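Local coordinates for protein aminotransferase (Streptomyces pactum, PDB 4ZM4) that belongs to the class-III aminotransferases, a family of pyridoxal-phosphate-dependent enzymes, and forms a two-chain assembly, at residues I61-G66 with T425-D430. The protein carries 1 engineered substitution. Numbering follows the deposited sequence.
Sequences IDLNMG and TAHTRD
The shortest polar bond between residues 61-66 and 425-430 runs from His427 NE2 to the backbone O of Asp62, 2.8 Å long and bent to 147° at the hydrogen. The carbonyl oxygen lies almost in the plane of the imidazole, while the donor is tilted 27° from the carbonyl plane. The second ring nitrogen, ND1, is hydrogen-bonded to Ser424 OG, which fixes the rotation of the ring. With CG beside its own backbone N (chi1 -70°), His427, the centre of an inverse gamma turn, sends its imidazole edge-on into the bend that follows strand 59-62.

Met65 lays CG 3.7 Å from His427 CE1 near the ring plane, and the bend at chi2 brings its SD to the same edge in a sulfur-aromatic contact, 4.8 Å from the ring centroid. Leu63 approaches obliquely with one methyl, CD2, 3.8 Å from His427 NE2.

The bend is itself braced by Asp62, whose OD1 receives Asn64 N at 2.9 Å and Met65 N at 3.0 Å from the same face of the carboxylate; the first bond closes an Asx turn, and the two together make an Asx motif. OD2 is hydrogen-bonded to Tyr74 OH.

The His427 bond links the end of strand 59-62 to the turn leading into the C-terminal helix 429-444, with the Met65 side chain about 11 Å from the bound P3B, outside direct ligand contact. Thr428 sits at the N-cap of this helix, its OG1 making a weak hydrogen bond to Val431 N. Val435 and, from helix 334-355, Met345 pack on Leu63, while strand 411-412 runs parallel beside strand 59-62.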
loop_
_atom_site.group_PDB
_atom_site.type_symbol
_atom_site.label_atom_id
_atom_site.label_comp_id
_atom_site.label_asym_id
_atom_site.label_seq_id
_atom_site.Cartn_x
_atom_site.Cartn_y
_atom_site.Cartn_z
ATOM N N ILE B 61 -4.066 28.522 -1.290
ATOM C CA ILE B 61 -4.440 28.015 0.008
ATOM C C ILE B 61 -5.217 26.734 -0.184
ATOM O O ILE B 61 -6.240 26.717 -0.866
ATOM C CB ILE B 61 -5.296 29.026 0.782
ATOM C CG1 ILE B 61 -4.466 30.271 1.122
ATOM C CG2 ILE B 61 -5.800 28.417 2.080
ATOM C CD1 ILE B 61 -5.317 31.474 1.505
ATOM N N ASP B 62 -4.715 25.650 0.403
ATOM C CA ASP B 62 -5.285 24.320 0.243
ATOM C C ASP B 62 -6.214 23.988 1.387
ATOM O O ASP B 62 -5.788 23.980 2.546
ATOM C CB ASP B 62 -4.146 23.310 0.180
ATOM C CG ASP B 62 -4.562 21.960 -0.455
ATOM O OD1 ASP B 62 -5.756 21.698 -0.561
ATOM O OD2 ASP B 62 -3.674 21.189 -0.840
ATOM N N LEU B 63 -7.501 23.748 1.090
ATOM C CA LEU B 63 -8.457 23.316 2.121
ATOM C C LEU B 63 -8.622 21.790 2.119
ATOM O O LEU B 63 -9.215 21.226 3.038
ATOM C CB LEU B 63 -9.812 23.987 1.924
ATOM C CG LEU B 63 -9.813 25.505 1.965
ATOM C CD1 LEU B 63 -11.215 26.003 1.748
ATOM C CD2 LEU B 63 -9.246 26.054 3.270
ATOM N N ASN B 64 -8.078 21.138 1.091
ATOM C CA ASN B 64 -8.138 19.686 0.950
ATOM C C ASN B 64 -6.974 18.975 1.663
ATOM O O ASN B 64 -7.153 17.921 2.230
ATOM C CB ASN B 64 -8.118 19.352 -0.540
ATOM C CG ASN B 64 -8.378 17.892 -0.816
ATOM O OD1 ASN B 64 -9.447 17.369 -0.509
ATOM N ND2 ASN B 64 -7.398 17.220 -1.426
ATOM N N MET B 65 -5.777 19.544 1.572
ATOM C CA MET B 65 -4.612 19.065 2.313
ATOM C C MET B 65 -4.224 17.603 2.107
ATOM O O MET B 65 -3.768 16.920 3.056
ATOM C CB MET B 65 -4.808 19.352 3.816
ATOM C CG MET B 65 -4.915 20.840 4.138
ATOM S SD MET B 65 -3.489 21.847 3.673
ATOM C CE MET B 65 -2.162 21.057 4.583
ATOM N N GLY B 66 -4.377 17.115 0.880
ATOM C CA GLY B 66 -3.938 15.759 0.568
ATOM C C GLY B 66 -4.715 14.690 1.257
ATOM O O GLY B 66 -4.209 13.597 1.530
ATOM N N THR B 425 -3.397 22.980 11.653
ATOM C CA THR B 425 -2.973 24.068 12.548
ATOM C C THR B 425 -2.373 25.185 11.741
ATOM O O THR B 425 -2.219 26.302 12.250
ATOM C CB THR B 425 -1.952 23.588 13.590
ATOM O OG1 THR B 425 -0.845 23.008 12.917
ATOM C CG2 THR B 425 -2.575 22.538 14.508
ATOM N N ALA B 426 -2.051 24.918 10.476
ATOM C CA ALA B 426 -1.544 25.972 9.581
ATOM C C ALA B 426 -2.651 26.856 9.023
ATOM O O ALA B 426 -2.367 27.907 8.430
ATOM C CB ALA B 426 -0.751 25.376 8.437
ATOM N N HIS B 427 -3.902 26.445 9.197
ATOM C CA HIS B 427 -5.040 27.293 8.825
ATOM C C HIS B 427 -5.360 28.255 9.988
ATOM O O HIS B 427 -6.292 28.044 10.741
ATOM C CB HIS B 427 -6.246 26.459 8.473
ATOM C CG HIS B 427 -6.090 25.700 7.191
ATOM N ND1 HIS B 427 -5.512 24.452 7.131
ATOM C CD2 HIS B 427 -6.447 26.009 5.924
ATOM C CE1 HIS B 427 -5.517 24.028 5.880
ATOM N NE2 HIS B 427 -6.064 24.958 5.129
ATOM N N THR B 428 -4.523 29.284 10.120
ATOM C CA THR B 428 -4.613 30.296 11.195
ATOM C C THR B 428 -5.800 31.201 10.912
ATOM O O THR B 428 -6.441 31.071 9.873
ATOM C CB THR B 428 -3.357 31.184 11.209
ATOM O OG1 THR B 428 -3.275 31.873 9.969
ATOM C CG2 THR B 428 -2.084 30.366 11.390
ATOM N N ARG B 429 -6.091 32.112 11.826
ATOM C CA ARG B 429 -7.147 33.109 11.589
ATOM C C ARG B 429 -6.922 33.922 10.314
ATOM O O ARG B 429 -7.867 34.149 9.565
ATOM C CB ARG B 429 -7.319 34.078 12.774
ATOM C CG ARG B 429 -8.419 33.680 13.764
ATOM C CD ARG B 429 -7.877 33.138 15.083
ATOM N NE ARG B 429 -8.852 32.294 15.772
ATOM C CZ ARG B 429 -8.868 30.958 15.769
ATOM N NH1 ARG B 429 -7.949 30.241 15.106
ATOM N NH2 ARG B 429 -9.823 30.333 16.452
ATOM N N ASP B 430 -5.697 34.365 10.067
ATOM C CA ASP B 430 -5.457 35.221 8.908
ATOM C C ASP B 430 -5.744 34.447 7.616
ATOM O O ASP B 430 -6.342 34.995 6.692
ATOM C CB ASP B 430 -4.020 35.778 8.868
ATOM C CG ASP B 430 -3.715 36.784 10.009
ATOM O OD1 ASP B 430 -2.515 37.043 10.245
ATOM O OD2 ASP B 430 -4.650 37.352 10.631
#